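Local coordinates for enterobactin synthetase component F-related protein (Vibrio cholerae serotype O1, PDB 4OXI) that probably uses ATP to activate glycine as an adenylation-domain ligase, and is captured holding the product of that step, glycyl-adenosine-5'-phosphate, at residues N358-T363 with A368-R373; Y236-C241 with E364-V369. One frame throughout, in Å; residues are numbered along the deposited sequence.

Contact 1. Residues N358-T363 with A368-R373; sequences NLYGPT and AVTYHR. With GAP (glycyl-adenosine-5'-phosphate), chain B.
Tyr360 faces Val369 and Thr370 together, so the antiparallel pairing of strands 358-360 and 370-373 ends in a classic beta bulge: Tyr360 O accepts from Val369 N at 2.6 Å and from Thr370 N at 3.0 Å. Beyond it Leu359 and Tyr371 form a non-hydrogen-bonded pair, with Leu359 CD2 3.6 Å from Tyr371 CB. On the other face, Thr370 OG1 lies at the edge of the Tyr360 ring, 3.4 Å from Tyr360 CB. Val369, in the bulge, lies beside Tyr360, its CG1 3.9 Å from Tyr360 CE2.

NLYGPT begins the NxYGPTE core motif of adenylation domains, and its strand end reads the ligand. The adenine amine N6 of GAP donates to Leu359 O at 2.7 Å and to Asn358 OD1 at 2.9 Å. CG of Asn358 lies opposite the backbone N (chi1 -168°), which carries OD1 to the amine; ND2, bonded to Pro384 O, fixes the flip. The phosphate oxygen O1A takes two bonds from Thr363, from N and OG1, each 3.0 Å. Gly361, at phi 164° and psi 156°, has a backbone only glycine tolerates.

Tyr360 OH is hydrogen-bonded to Asp452 OD2, whose carboxylate also binds the ligand through OD1, and Thr370 OG1 to Ile385 O. The hairpin sits between strands 332-336 and 387-388, with helix 236-249 against Leu359, Ala368 and Tyr371 and strand 416-419 against Tyr360 and Val369.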
# COMPACT_ATOMS: atom_id res chain seq x y z
N ASN A 358 15.61 -5.61 1.55
CA ASN A 358 15.04 -4.37 2.09
C ASN A 358 14.54 -3.56 0.92
O ASN A 358 15.28 -3.34 -0.03
CB ASN A 358 16.11 -3.57 2.88
CG ASN A 358 15.51 -2.43 3.71
OD1 ASN A 358 14.29 -2.36 3.91
ND2 ASN A 358 16.38 -1.56 4.24
N LEU A 359 13.28 -3.13 0.95
CA LEU A 359 12.75 -2.29 -0.13
C LEU A 359 12.36 -0.94 0.45
O LEU A 359 11.81 -0.89 1.55
CB LEU A 359 11.49 -2.90 -0.75
CG LEU A 359 11.56 -4.19 -1.56
CD1 LEU A 359 10.16 -4.60 -2.09
CD2 LEU A 359 12.51 -3.99 -2.69
N TYR A 360 12.64 0.14 -0.28
CA TYR A 360 12.26 1.48 0.17
C TYR A 360 11.51 2.26 -0.91
O TYR A 360 11.87 2.21 -2.09
CB TYR A 360 13.47 2.31 0.67
CG TYR A 360 13.21 3.80 0.60
CD1 TYR A 360 12.69 4.49 1.69
CD2 TYR A 360 13.44 4.52 -0.58
CE1 TYR A 360 12.41 5.85 1.61
CE2 TYR A 360 13.15 5.87 -0.67
CZ TYR A 360 12.65 6.53 0.43
OH TYR A 360 12.37 7.89 0.33
N GLY A 361 10.51 3.02 -0.48
CA GLY A 361 9.85 3.98 -1.34
C GLY A 361 8.51 4.42 -0.76
O GLY A 361 7.92 3.71 0.06
N PRO A 362 8.05 5.61 -1.17
CA PRO A 362 6.75 6.13 -0.75
C PRO A 362 5.69 5.79 -1.79
O PRO A 362 6.02 5.49 -2.95
CB PRO A 362 6.99 7.64 -0.71
CG PRO A 362 7.96 7.87 -1.84
CD PRO A 362 8.84 6.62 -1.89
N THR A 363 4.43 5.86 -1.38
CA THR A 363 3.32 5.59 -2.28
C THR A 363 3.39 6.52 -3.48
O THR A 363 3.02 6.13 -4.60
CB THR A 363 1.99 5.76 -1.53
OG1 THR A 363 1.97 4.85 -0.41
CG2 THR A 363 0.78 5.48 -2.44
N ALA A 368 8.01 0.80 -4.24
CA ALA A 368 9.39 0.92 -3.78
C ALA A 368 10.25 1.43 -4.91
O ALA A 368 10.00 1.09 -6.07
CB ALA A 368 9.91 -0.44 -3.28
N VAL A 369 11.28 2.21 -4.58
CA VAL A 369 12.15 2.76 -5.61
C VAL A 369 13.61 2.33 -5.44
O VAL A 369 14.40 2.40 -6.38
CB VAL A 369 12.02 4.31 -5.69
CG1 VAL A 369 12.59 4.96 -4.46
CG2 VAL A 369 12.69 4.85 -6.95
N THR A 370 13.96 1.87 -4.24
CA THR A 370 15.28 1.27 -4.05
C THR A 370 15.15 -0.06 -3.35
O THR A 370 14.10 -0.39 -2.78
CB THR A 370 16.20 2.15 -3.18
OG1 THR A 370 15.76 2.08 -1.82
CG2 THR A 370 16.21 3.61 -3.67
N TYR A 371 16.25 -0.81 -3.35
CA TYR A 371 16.30 -2.12 -2.73
C TYR A 371 17.73 -2.41 -2.29
O TYR A 371 18.69 -1.84 -2.83
CB TYR A 371 15.89 -3.20 -3.73
CG TYR A 371 17.00 -3.52 -4.71
CD1 TYR A 371 17.78 -4.66 -4.55
CD2 TYR A 371 17.26 -2.69 -5.79
CE1 TYR A 371 18.80 -4.96 -5.44
CE2 TYR A 371 18.29 -2.98 -6.69
CZ TYR A 371 19.05 -4.11 -6.51
OH TYR A 371 20.05 -4.42 -7.39
N HIS A 372 17.87 -3.31 -1.34
CA HIS A 372 19.17 -3.73 -0.88
C HIS A 372 19.11 -5.15 -0.36
O HIS A 372 18.32 -5.44 0.54
CB HIS A 372 19.63 -2.83 0.25
CG HIS A 372 21.03 -3.11 0.70
ND1 HIS A 372 22.12 -2.81 -0.08
CD2 HIS A 372 21.51 -3.67 1.84
CE1 HIS A 372 23.22 -3.17 0.57
NE2 HIS A 372 22.87 -3.70 1.73
N ARG A 373 19.92 -6.06 -0.90
CA ARG A 373 19.98 -7.41 -0.34
C ARG A 373 20.68 -7.39 1.02
O ARG A 373 21.81 -6.90 1.14
CB ARG A 373 20.71 -8.38 -1.26
CG ARG A 373 20.04 -8.58 -2.59
CD ARG A 373 20.70 -9.71 -3.40
NE ARG A 373 20.19 -9.69 -4.76
CZ ARG A 373 20.57 -8.81 -5.69
NH1 ARG A 373 20.04 -8.86 -6.91
NH2 ARG A 373 21.47 -7.87 -5.40
N GAP B . 5.20 2.03 -0.54
CA GAP B . 5.75 1.40 0.69
C GAP B . 5.41 2.31 1.85
O GAP B . 5.69 2.05 3.01
PA GAP B . 4.18 4.68 2.53
O1A GAP B . 3.89 5.84 1.62
O2A GAP B . 3.09 4.11 3.43
O3A GAP B . 4.72 3.55 1.53
C5' GAP B . 6.53 5.80 2.80
O5' GAP B . 5.45 5.11 3.42
C4' GAP B . 7.56 6.15 3.86
O4' GAP B . 7.88 4.97 4.61
C3' GAP B . 8.89 6.57 3.28
O3' GAP B . 8.89 7.96 2.94
C2' GAP B . 9.85 6.23 4.41
O2' GAP B . 9.76 7.20 5.44
C1' GAP B . 9.24 5.00 5.03
N9 GAP B . 9.93 3.80 4.52
C8 GAP B . 9.50 3.03 3.50
N7 GAP B . 10.34 1.99 3.28
C5 GAP B . 11.36 2.11 4.17
C6 GAP B . 12.59 1.36 4.47
N6 GAP B . 12.91 0.23 3.77
N1 GAP B . 13.38 1.82 5.47
C2 GAP B . 13.06 2.93 6.18
N3 GAP B . 11.95 3.66 5.95
C4 GAP B . 11.08 3.30 4.98

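Contact 2. Residues Y236-C241 with E364-V369. With GAP (glycyl-adenosine-5'-phosphate), chain B.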
# COMPACT_ATOMS: atom_id res chain seq x y z
N TYR A 236 -0.78 3.50 -15.24
CA TYR A 236 -0.32 2.21 -15.74
C TYR A 236 1.19 2.20 -15.99
O TYR A 236 1.85 1.22 -15.66
CB TYR A 236 -1.11 1.76 -16.98
CG TYR A 236 -2.45 1.17 -16.59
CD1 TYR A 236 -2.57 -0.17 -16.27
CD2 TYR A 236 -3.58 1.98 -16.51
CE1 TYR A 236 -3.79 -0.72 -15.90
CE2 TYR A 236 -4.80 1.44 -16.14
CZ TYR A 236 -4.90 0.09 -15.84
OH TYR A 236 -6.10 -0.46 -15.46
N SER A 237 1.74 3.28 -16.55
CA SER A 237 3.19 3.26 -16.79
C SER A 237 3.99 3.30 -15.49
O SER A 237 5.02 2.66 -15.39
CB SER A 237 3.65 4.36 -17.76
OG SER A 237 3.38 5.64 -17.23
N ASN A 238 3.50 4.03 -14.47
CA ASN A 238 4.12 3.95 -13.14
C ASN A 238 4.18 2.50 -12.68
O ASN A 238 5.23 1.99 -12.29
CB ASN A 238 3.30 4.70 -12.09
CG ASN A 238 3.27 6.20 -12.29
OD1 ASN A 238 2.22 6.82 -12.09
ND2 ASN A 238 4.39 6.78 -12.69
N LEU A 239 3.03 1.83 -12.72
CA LEU A 239 2.91 0.47 -12.19
C LEU A 239 3.71 -0.53 -13.01
O LEU A 239 4.31 -1.46 -12.46
CB LEU A 239 1.43 0.04 -12.18
CG LEU A 239 1.10 -1.43 -11.95
CD1 LEU A 239 1.64 -1.90 -10.60
CD2 LEU A 239 -0.41 -1.67 -12.04
N HIS A 240 3.69 -0.36 -14.34
CA HIS A 240 4.39 -1.28 -15.25
C HIS A 240 5.89 -1.16 -15.05
O HIS A 240 6.60 -2.16 -15.07
CB HIS A 240 4.03 -1.00 -16.71
CG HIS A 240 2.69 -1.53 -17.10
ND1 HIS A 240 1.89 -0.92 -18.04
CD2 HIS A 240 2.00 -2.62 -16.67
CE1 HIS A 240 0.77 -1.61 -18.18
NE2 HIS A 240 0.82 -2.65 -17.37
N CYS A 241 6.37 0.06 -14.85
CA CYS A 241 7.79 0.23 -14.54
C CYS A 241 8.19 -0.54 -13.27
O CYS A 241 9.15 -1.31 -13.30
CB CYS A 241 8.16 1.71 -14.42
SG CYS A 241 9.92 1.96 -14.01
N GLU A 364 3.89 7.73 -3.25
CA GLU A 364 4.01 8.75 -4.31
C GLU A 364 4.93 8.32 -5.46
O GLU A 364 4.88 8.88 -6.56
CB GLU A 364 4.50 10.07 -3.71
CG GLU A 364 3.44 10.85 -2.90
CD GLU A 364 3.35 10.42 -1.42
OE1 GLU A 364 3.86 9.34 -1.07
OE2 GLU A 364 2.77 11.19 -0.60
N CYS A 365 5.78 7.33 -5.21
CA CYS A 365 6.69 6.86 -6.25
C CYS A 365 6.49 5.37 -6.55
O CYS A 365 7.46 4.67 -6.86
CB CYS A 365 8.15 7.15 -5.88
SG CYS A 365 9.26 7.30 -7.35
N THR A 366 5.24 4.91 -6.45
CA THR A 366 4.85 3.55 -6.85
C THR A 366 5.60 2.45 -6.09
O THR A 366 6.52 1.83 -6.63
CB THR A 366 4.98 3.35 -8.38
OG1 THR A 366 4.31 4.44 -9.04
CG2 THR A 366 4.32 2.04 -8.83
N ILE A 367 5.17 2.23 -4.85
CA ILE A 367 5.58 1.08 -4.02
C ILE A 367 7.00 1.15 -3.44
O ILE A 367 7.18 1.50 -2.27
CB ILE A 367 5.34 -0.25 -4.74
CG1 ILE A 367 3.95 -0.25 -5.41
CG2 ILE A 367 5.50 -1.41 -3.77
CD1 ILE A 367 3.68 -1.52 -6.25
N ALA A 368 8.01 0.80 -4.24
CA ALA A 368 9.39 0.92 -3.78
C ALA A 368 10.25 1.43 -4.91
O ALA A 368 10.00 1.09 -6.07
CB ALA A 368 9.91 -0.44 -3.28
N VAL A 369 11.28 2.21 -4.58
CA VAL A 369 12.15 2.76 -5.61
C VAL A 369 13.61 2.33 -5.44
O VAL A 369 14.40 2.40 -6.38
CB VAL A 369 12.02 4.31 -5.69
CG1 VAL A 369 12.59 4.96 -4.46
CG2 VAL A 369 12.69 4.85 -6.95
N GAP B . 5.20 2.03 -0.54
CA GAP B . 5.75 1.40 0.69
C GAP B . 5.41 2.31 1.85
O GAP B . 5.69 2.05 3.01
PA GAP B . 4.18 4.68 2.53
O1A GAP B . 3.89 5.84 1.62
O2A GAP B . 3.09 4.11 3.43
O3A GAP B . 4.72 3.55 1.53
C5' GAP B . 6.53 5.80 2.80
O5' GAP B . 5.45 5.11 3.42
C4' GAP B . 7.56 6.15 3.86
O4' GAP B . 7.88 4.97 4.61
C3' GAP B . 8.89 6.57 3.28
O3' GAP B . 8.89 7.96 2.94
C2' GAP B . 9.85 6.23 4.41
O2' GAP B . 9.76 7.20 5.44
C1' GAP B . 9.24 5.00 5.03
N9 GAP B . 9.93 3.80 4.52
C8 GAP B . 9.50 3.03 3.50
N7 GAP B . 10.34 1.99 3.28
C5 GAP B . 11.36 2.11 4.17
C6 GAP B . 12.59 1.36 4.47
N6 GAP B . 12.91 0.23 3.77
N1 GAP B . 13.38 1.82 5.47
C2 GAP B . 13.06 2.93 6.18
N3 GAP B . 11.95 3.66 5.95
C4 GAP B . 11.08 3.30 4.98
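Asn238 and Thr366 bring their CA atoms to 6.3 Å where the first turns of helix 236-249 meet an irregular loop, whose backbone has positive phi at both Thr366 (59°) and Ile367 (75°). With psi of -81° at Ile367, the chain there has the angles of a classic gamma turn, and Thr366 O and Ala368 N are correspondingly close at 3.0 Å. This bend follows Glu364, the closing glutamate of the NxYGPTE motif of adenylation domains, and leads into the next strand of the hairpin.

Between the two segments the contact is van der Waals and narrow, burying 132 Å² in all. Thr366 points its side chain at the helix and crosses that of Asn238 at about a right angle: OG1 lies 3.2 Å from Asn238 CB, while the methyl CG2 rests 3.6 Å from Asn238 O and 4.0 Å from Leu239 CA. The polar ends are satisfied by neighbours. Thr366 OG1 is bonded to Gln423 O, and Asn238 ND2 to Lys422 O, so two successive residues of one chain segment tie loop and helix together; Asn238 OD1 turns back to Ser235 N at the start of the helix.

At the start of the loop, Glu364 OE2 forms a salt bridge with Arg477 NH2, a residue that also binds the ligand. The Ile367 side chain packs on Tyr218, Val270 and His271, while its carbonyl points away from the side chain, toward the ligand. There Ile367 O takes a hydrogen bond from the amino group of the glycyl moiety, the nitrogen N of GAP, at 2.7 Å.

Overall arrangement
Contacts 1 and 2 lie with their centres 11 Å apart and share Ala368 and Val369, the residues at which the loop 364-369 passes into the second strand of the hairpin. Both touch GAP, at different parts of it. Contact 1 runs along the ligand from its adenine to its phosphate, whereas contact 2 supplies a backbone carbonyl to the glycyl end. The two contacts converge at the amino group, where a weak bond of 3.3 Å from GAP N to Gly361 O joins the one to Ile367. The hairpin and its turn thus form one part of the pocket wall, with helix 236-249 behind the turn.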